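Local coordinates for protein phospho-2-dehydro-3-deoxyheptonate aldolase (Francisella tularensis, PDB 3TQK) that probably catalyses the stereospecific condensation of phosphoenolpyruvate with erythrose 4-phosphate to give DAHP, the first step of chorismate biosynthesis, and carries a manganese ion, at residues 263-268 with 274-279; 278-283 with 331-336. All blocks are in the same frame, centred on the assembly; numbering follows the deposited sequence.

Contact 1: residues 263-268 with 274-279; sequences DCSHGN and SKQISV. With MN (manganese (II) ion), chain B.
Gln-276 lies alongside the turn at Cys-264 and Ser-265. Its CG stands anti to the carbonyl carbon, beside the backbone N (chi1 -74°), and from there the chain runs extended to Ser-265. On the way CG passes the backbone O of Cys-264 at 3.6 Å. At the end OE1 lies 3.7 Å from CB of Ser-265, a packing contact. The polar work of both side chains is done with Glu-299: OE1 of Gln-276 accepts from its backbone N, and OG of Ser-265 bonds to its carboxylate.

Cys-264 points its CB at the helix, 4.3 Å from CG1 of Val-279. The two methyls of Val-279 divide the work. CG1 faces Cys-264, and CG2 comes to 3.6 Å from the backbone O of Asn-268.

On the first segment, Asp-263 holds two groups in place. Its OD1 takes the backbone N of Ser-265 from above the carboxylate plane, closing an Asx turn. Its OD2 takes ND1 of His-266 at 2.7 Å on the syn side, nearly in the plane of the imidazole ring, and also forms a salt bridge with Lys-183. This helps fix the rotation of the ring and turns NE2 of His-266 to the manganese ion, at 2.2 Å. Cys-58, Glu-299 and Asp-322 complete the protein ligands. The contact thus joins the loop that follows barrel strand 260-263 to the first turn of helix 276-289, at the C-terminal mouth of a TIM barrel where the metal site of this DAHP synthase lies.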
loop_
_atom_site.group_PDB
_atom_site.type_symbol
_atom_site.label_atom_id
_atom_site.label_comp_id
_atom_site.label_asym_id
_atom_site.label_seq_id
_atom_site.Cartn_x
_atom_site.Cartn_y
_atom_site.Cartn_z
ATOM N N ASP A 263 3.689 -20.434 1.178
ATOM C CA ASP A 263 3.845 -20.192 2.611
ATOM C C ASP A 263 3.148 -21.323 3.344
ATOM O O ASP A 263 1.957 -21.516 3.151
ATOM C CB ASP A 263 3.204 -18.850 2.977
ATOM C CG ASP A 263 3.585 -18.359 4.381
ATOM O OD1 ASP A 263 4.034 -19.176 5.216
ATOM O OD2 ASP A 263 3.421 -17.142 4.647
ATOM N N CYS A 264 3.873 -22.090 4.159
ATOM C CA CYS A 264 3.231 -23.127 4.969
ATOM C C CYS A 264 2.460 -22.550 6.165
ATOM O O CYS A 264 1.664 -23.262 6.787
ATOM C CB CYS A 264 4.254 -24.129 5.507
ATOM S SG CYS A 264 5.214 -24.942 4.245
ATOM N N SER A 265 2.711 -21.282 6.486
ATOM C CA SER A 265 2.167 -20.646 7.682
ATOM C C SER A 265 1.046 -19.654 7.333
ATOM O O SER A 265 0.436 -19.744 6.267
ATOM C CB SER A 265 3.305 -19.936 8.431
ATOM O OG SER A 265 2.948 -19.663 9.769
ATOM N N HIS A 266 0.788 -18.718 8.245
ATOM C CA HIS A 266 -0.255 -17.689 8.087
ATOM C C HIS A 266 -1.585 -18.277 7.611
ATOM O O HIS A 266 -2.120 -19.174 8.259
ATOM C CB HIS A 266 0.260 -16.543 7.208
ATOM C CG HIS A 266 1.535 -15.951 7.717
ATOM N ND1 HIS A 266 2.758 -16.211 7.137
ATOM C CD2 HIS A 266 1.785 -15.168 8.794
ATOM C CE1 HIS A 266 3.704 -15.584 7.816
ATOM N NE2 HIS A 266 3.140 -14.955 8.834
ATOM N N GLY A 267 -2.111 -17.798 6.489
ATOM C CA GLY A 267 -3.417 -18.258 6.018
ATOM C C GLY A 267 -3.502 -19.731 5.653
ATOM O O GLY A 267 -4.586 -20.324 5.714
ATOM N N ASN A 268 -2.384 -20.339 5.266
ATOM C CA ASN A 268 -2.412 -21.750 4.849
ATOM C C ASN A 268 -2.442 -22.729 6.029
ATOM O O ASN A 268 -3.107 -23.765 5.965
ATOM C CB ASN A 268 -1.251 -22.070 3.893
ATOM C CG ASN A 268 -1.557 -21.697 2.454
ATOM O OD1 ASN A 268 -0.666 -21.344 1.678
ATOM N ND2 ASN A 268 -2.817 -21.780 2.090
ATOM N N SER A 274 1.243 -25.983 14.351
ATOM C CA SER A 274 1.298 -27.452 14.268
ATOM C C SER A 274 0.647 -28.008 12.993
ATOM O O SER A 274 0.556 -29.231 12.831
ATOM C CB SER A 274 0.604 -28.061 15.484
ATOM O OG SER A 274 -0.765 -27.687 15.507
ATOM N N LYS A 275 0.169 -27.115 12.121
ATOM C CA LYS A 275 -0.376 -27.495 10.820
ATOM C C LYS A 275 0.633 -27.275 9.699
ATOM O O LYS A 275 0.430 -27.777 8.595
ATOM C CB LYS A 275 -1.655 -26.701 10.502
ATOM C CG LYS A 275 -2.868 -27.062 11.346
ATOM C CD LYS A 275 -3.552 -28.356 10.876
ATOM C CE LYS A 275 -4.769 -28.091 9.965
ATOM N NZ LYS A 275 -5.719 -29.261 9.944
ATOM N N GLN A 276 1.704 -26.521 9.966
ATOM C CA GLN A 276 2.702 -26.193 8.921
ATOM C C GLN A 276 3.236 -27.461 8.274
ATOM O O GLN A 276 3.323 -27.553 7.045
ATOM C CB GLN A 276 3.871 -25.376 9.490
ATOM C CG GLN A 276 3.532 -23.913 9.795
ATOM C CD GLN A 276 4.759 -23.079 10.159
ATOM O OE1 GLN A 276 5.579 -22.758 9.301
ATOM N NE2 GLN A 276 4.882 -22.722 11.440
ATOM N N ILE A 277 3.557 -28.440 9.119
ATOM C CA ILE A 277 4.122 -29.707 8.675
ATOM C C ILE A 277 3.157 -30.518 7.816
ATOM O O ILE A 277 3.594 -31.314 6.991
ATOM C CB ILE A 277 4.628 -30.570 9.882
ATOM C CG1 ILE A 277 5.678 -31.587 9.416
ATOM C CG2 ILE A 277 3.464 -31.269 10.606
ATOM C CD1 ILE A 277 6.406 -32.302 10.558
ATOM N N SER A 278 1.854 -30.334 7.993
ATOM C CA SER A 278 0.896 -31.103 7.200
ATOM C C SER A 278 0.635 -30.404 5.867
ATOM O O SER A 278 0.447 -31.069 4.849
ATOM C CB SER A 278 -0.398 -31.377 7.979
ATOM O OG SER A 278 -1.252 -30.252 7.991
ATOM N N VAL A 279 0.645 -29.070 5.864
ATOM C CA VAL A 279 0.664 -28.307 4.615
ATOM C C VAL A 279 1.922 -28.661 3.811
ATOM O O VAL A 279 1.843 -28.877 2.606
ATOM C CB VAL A 279 0.598 -26.782 4.860
ATOM C CG1 VAL A 279 0.902 -25.994 3.566
ATOM C CG2 VAL A 279 -0.771 -26.392 5.431
HETATM MN MN MN B . 4.074 -14.165 10.710
#

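Contact 2: residues 278-283 with 331-336; sequences SVLADI and VKMLEM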
loop_
_atom_site.group_PDB
_atom_site.type_symbol
_atom_site.label_atom_id
_atom_site.label_comp_id
_atom_site.label_asym_id
_atom_site.label_seq_id
_atom_site.Cartn_x
_atom_site.Cartn_y
_atom_site.Cartn_z
ATOM N N SER A 278 1.854 -30.334 7.993
ATOM C CA SER A 278 0.896 -31.103 7.200
ATOM C C SER A 278 0.635 -30.404 5.867
ATOM O O SER A 278 0.447 -31.069 4.849
ATOM C CB SER A 278 -0.398 -31.377 7.979
ATOM O OG SER A 278 -1.252 -30.252 7.991
ATOM N N VAL A 279 0.645 -29.070 5.864
ATOM C CA VAL A 279 0.664 -28.307 4.615
ATOM C C VAL A 279 1.922 -28.661 3.811
ATOM O O VAL A 279 1.843 -28.877 2.606
ATOM C CB VAL A 279 0.598 -26.782 4.860
ATOM C CG1 VAL A 279 0.902 -25.994 3.566
ATOM C CG2 VAL A 279 -0.771 -26.392 5.431
ATOM N N LEU A 280 3.070 -28.743 4.483
ATOM C CA LEU A 280 4.330 -29.133 3.827
ATOM C C LEU A 280 4.276 -30.540 3.222
ATOM O O LEU A 280 4.829 -30.774 2.148
ATOM C CB LEU A 280 5.508 -29.036 4.801
ATOM C CG LEU A 280 6.889 -29.226 4.168
ATOM C CD1 LEU A 280 7.170 -28.165 3.110
ATOM C CD2 LEU A 280 7.950 -29.202 5.229
ATOM N N ALA A 281 3.597 -31.464 3.898
ATOM C CA ALA A 281 3.439 -32.831 3.387
ATOM C C ALA A 281 2.737 -32.849 2.036
ATOM O O ALA A 281 3.112 -33.616 1.152
ATOM C CB ALA A 281 2.674 -33.704 4.390
ATOM N N ASP A 282 1.714 -32.015 1.883
ATOM C CA ASP A 282 0.997 -31.880 0.612
ATOM C C ASP A 282 1.918 -31.269 -0.452
ATOM O O ASP A 282 1.930 -31.698 -1.607
ATOM C CB ASP A 282 -0.249 -31.007 0.810
ATOM C CG ASP A 282 -1.207 -31.051 -0.373
ATOM O OD1 ASP A 282 -0.878 -30.495 -1.439
ATOM O OD2 ASP A 282 -2.314 -31.604 -0.223
ATOM N N ILE A 283 2.693 -30.268 -0.048
ATOM C CA ILE A 283 3.614 -29.589 -0.967
ATOM C C ILE A 283 4.747 -30.520 -1.439
ATOM O O ILE A 283 5.139 -30.490 -2.601
ATOM C CB ILE A 283 4.198 -28.310 -0.321
ATOM C CG1 ILE A 283 3.088 -27.272 -0.107
ATOM C CG2 ILE A 283 5.304 -27.722 -1.182
ATOM C CD1 ILE A 283 3.508 -26.077 0.692
ATOM N N VAL A 331 13.989 -29.203 11.382
ATOM C CA VAL A 331 14.905 -30.172 10.780
ATOM C C VAL A 331 14.122 -31.290 10.082
ATOM O O VAL A 331 14.487 -31.711 8.987
ATOM C CB VAL A 331 15.879 -30.780 11.822
ATOM C CG1 VAL A 331 16.619 -31.975 11.238
ATOM C CG2 VAL A 331 16.866 -29.727 12.307
ATOM N N LYS A 332 13.038 -31.753 10.696
ATOM C CA LYS A 332 12.202 -32.780 10.068
ATOM C C LYS A 332 11.619 -32.283 8.753
ATOM O O LYS A 332 11.506 -33.033 7.786
ATOM C CB LYS A 332 11.052 -33.228 10.983
ATOM C CG LYS A 332 11.349 -34.492 11.772
ATOM C CD LYS A 332 11.925 -34.198 13.164
ATOM C CE LYS A 332 10.839 -34.200 14.253
ATOM N NZ LYS A 332 10.597 -35.570 14.800
HETATM N N MSE A 333 11.229 -31.019 8.744
HETATM C CA MSE A 333 10.640 -30.419 7.568
HETATM C C MSE A 333 11.681 -30.307 6.446
HETATM O O MSE A 333 11.364 -30.556 5.291
HETATM C CB MSE A 333 10.026 -29.066 7.927
HETATM C CG MSE A 333 8.831 -29.215 8.859
HETATM SE SE MSE A 333 8.193 -27.564 9.639
HETATM C CE MSE A 333 7.029 -27.005 8.168
ATOM N N LEU A 334 12.921 -29.974 6.794
ATOM C CA LEU A 334 14.002 -29.950 5.809
ATOM C C LEU A 334 14.239 -31.363 5.253
ATOM O O LEU A 334 14.367 -31.542 4.040
ATOM C CB LEU A 334 15.284 -29.364 6.406
ATOM C CG LEU A 334 15.249 -27.889 6.842
ATOM C CD1 LEU A 334 16.492 -27.543 7.645
ATOM C CD2 LEU A 334 15.108 -26.934 5.658
ATOM N N GLU A 335 14.262 -32.363 6.134
ATOM C CA GLU A 335 14.376 -33.759 5.705
ATOM C C GLU A 335 13.291 -34.084 4.678
ATOM O O GLU A 335 13.575 -34.655 3.626
ATOM C CB GLU A 335 14.279 -34.726 6.898
ATOM C CG GLU A 335 15.501 -34.734 7.831
ATOM C CD GLU A 335 15.258 -35.500 9.140
ATOM O OE1 GLU A 335 14.289 -36.294 9.214
ATOM O OE2 GLU A 335 16.039 -35.310 10.104
HETATM N N MSE A 336 12.051 -33.708 4.985
HETATM C CA MSE A 336 10.930 -33.968 4.089
HETATM C C MSE A 336 11.117 -33.306 2.731
HETATM O O MSE A 336 10.815 -33.914 1.706
HETATM C CB MSE A 336 9.624 -33.473 4.698
HETATM C CG MSE A 336 9.124 -34.306 5.852
HETATM SE SE MSE A 336 7.799 -33.311 6.867
HETATM C CE MSE A 336 6.334 -33.373 5.577
#
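Leu-280 and Met-333 make the tightest apolar contact between the two helices. CD2 of Leu-280 lies 3.4 Å from CB of Met-333, closer than two carbons usually approach. The same methyl also lies 3.7 Å from CG and 3.8 Å from CE of Met-333, which is modelled as selenomethionine. The side chain of Met-333 bends at its last torsion (chi3 85°). That bend turns CE toward helix 276-289, and the methyl of Leu-280 meets both the root and the end of the chain. Leu-280 itself has CG anti to the backbone N (chi1 -172°), which directs its branch across the gap. The two side chains cross at a slant.

The helices run nearly parallel, with 11° between the axes of the short segments and a closest approach of 10.6 Å. Helix 276-289 follows barrel strand 260-263. Helix 327-344 comes after barrel strand 293-299, beyond a loop region that holds two short strands. They are neighbouring helices of the outer layer of the TIM barrel. Ile-298 of strand 293-299 touches Met-333 from the barrel side, and Phe-80 of helix 63-80 touches Leu-334 on another face of helix 327-344.

The other packing is that of a methyl against the backbone and CB of Ala-281. Met-336, also selenomethionine, points toward the other helix and again bends at the selenium. Its CE comes to 3.7 Å from CA of Ala-281, and to the same distance from the backbone N of that residue. CB of Ala-281 is 3.9 Å from this methyl. CG of Leu-280 stands farther off, 4.4 Å from CE of Met-336.

Contacts 1 and 2 follow one another along helix 276-289 and share Ser-278 and Val-279. Their centres are about 10 Å apart, on the same side of the chain's centre. Contact 1 is local in sequence and ties the start of this helix to the loop after strand 260-263. The segments of contact 2 are 48 residues apart at their closest ends, and it ties the next turns to helix 327-344. The two also touch directly: CE of Met-333 packs on CB of Gln-276, and SG of Cys-264 on CD1 of Leu-280. One helix of the TIM barrel therefore joins the manganese-binding loop, through continuous packing, to the last helix of the outer layer.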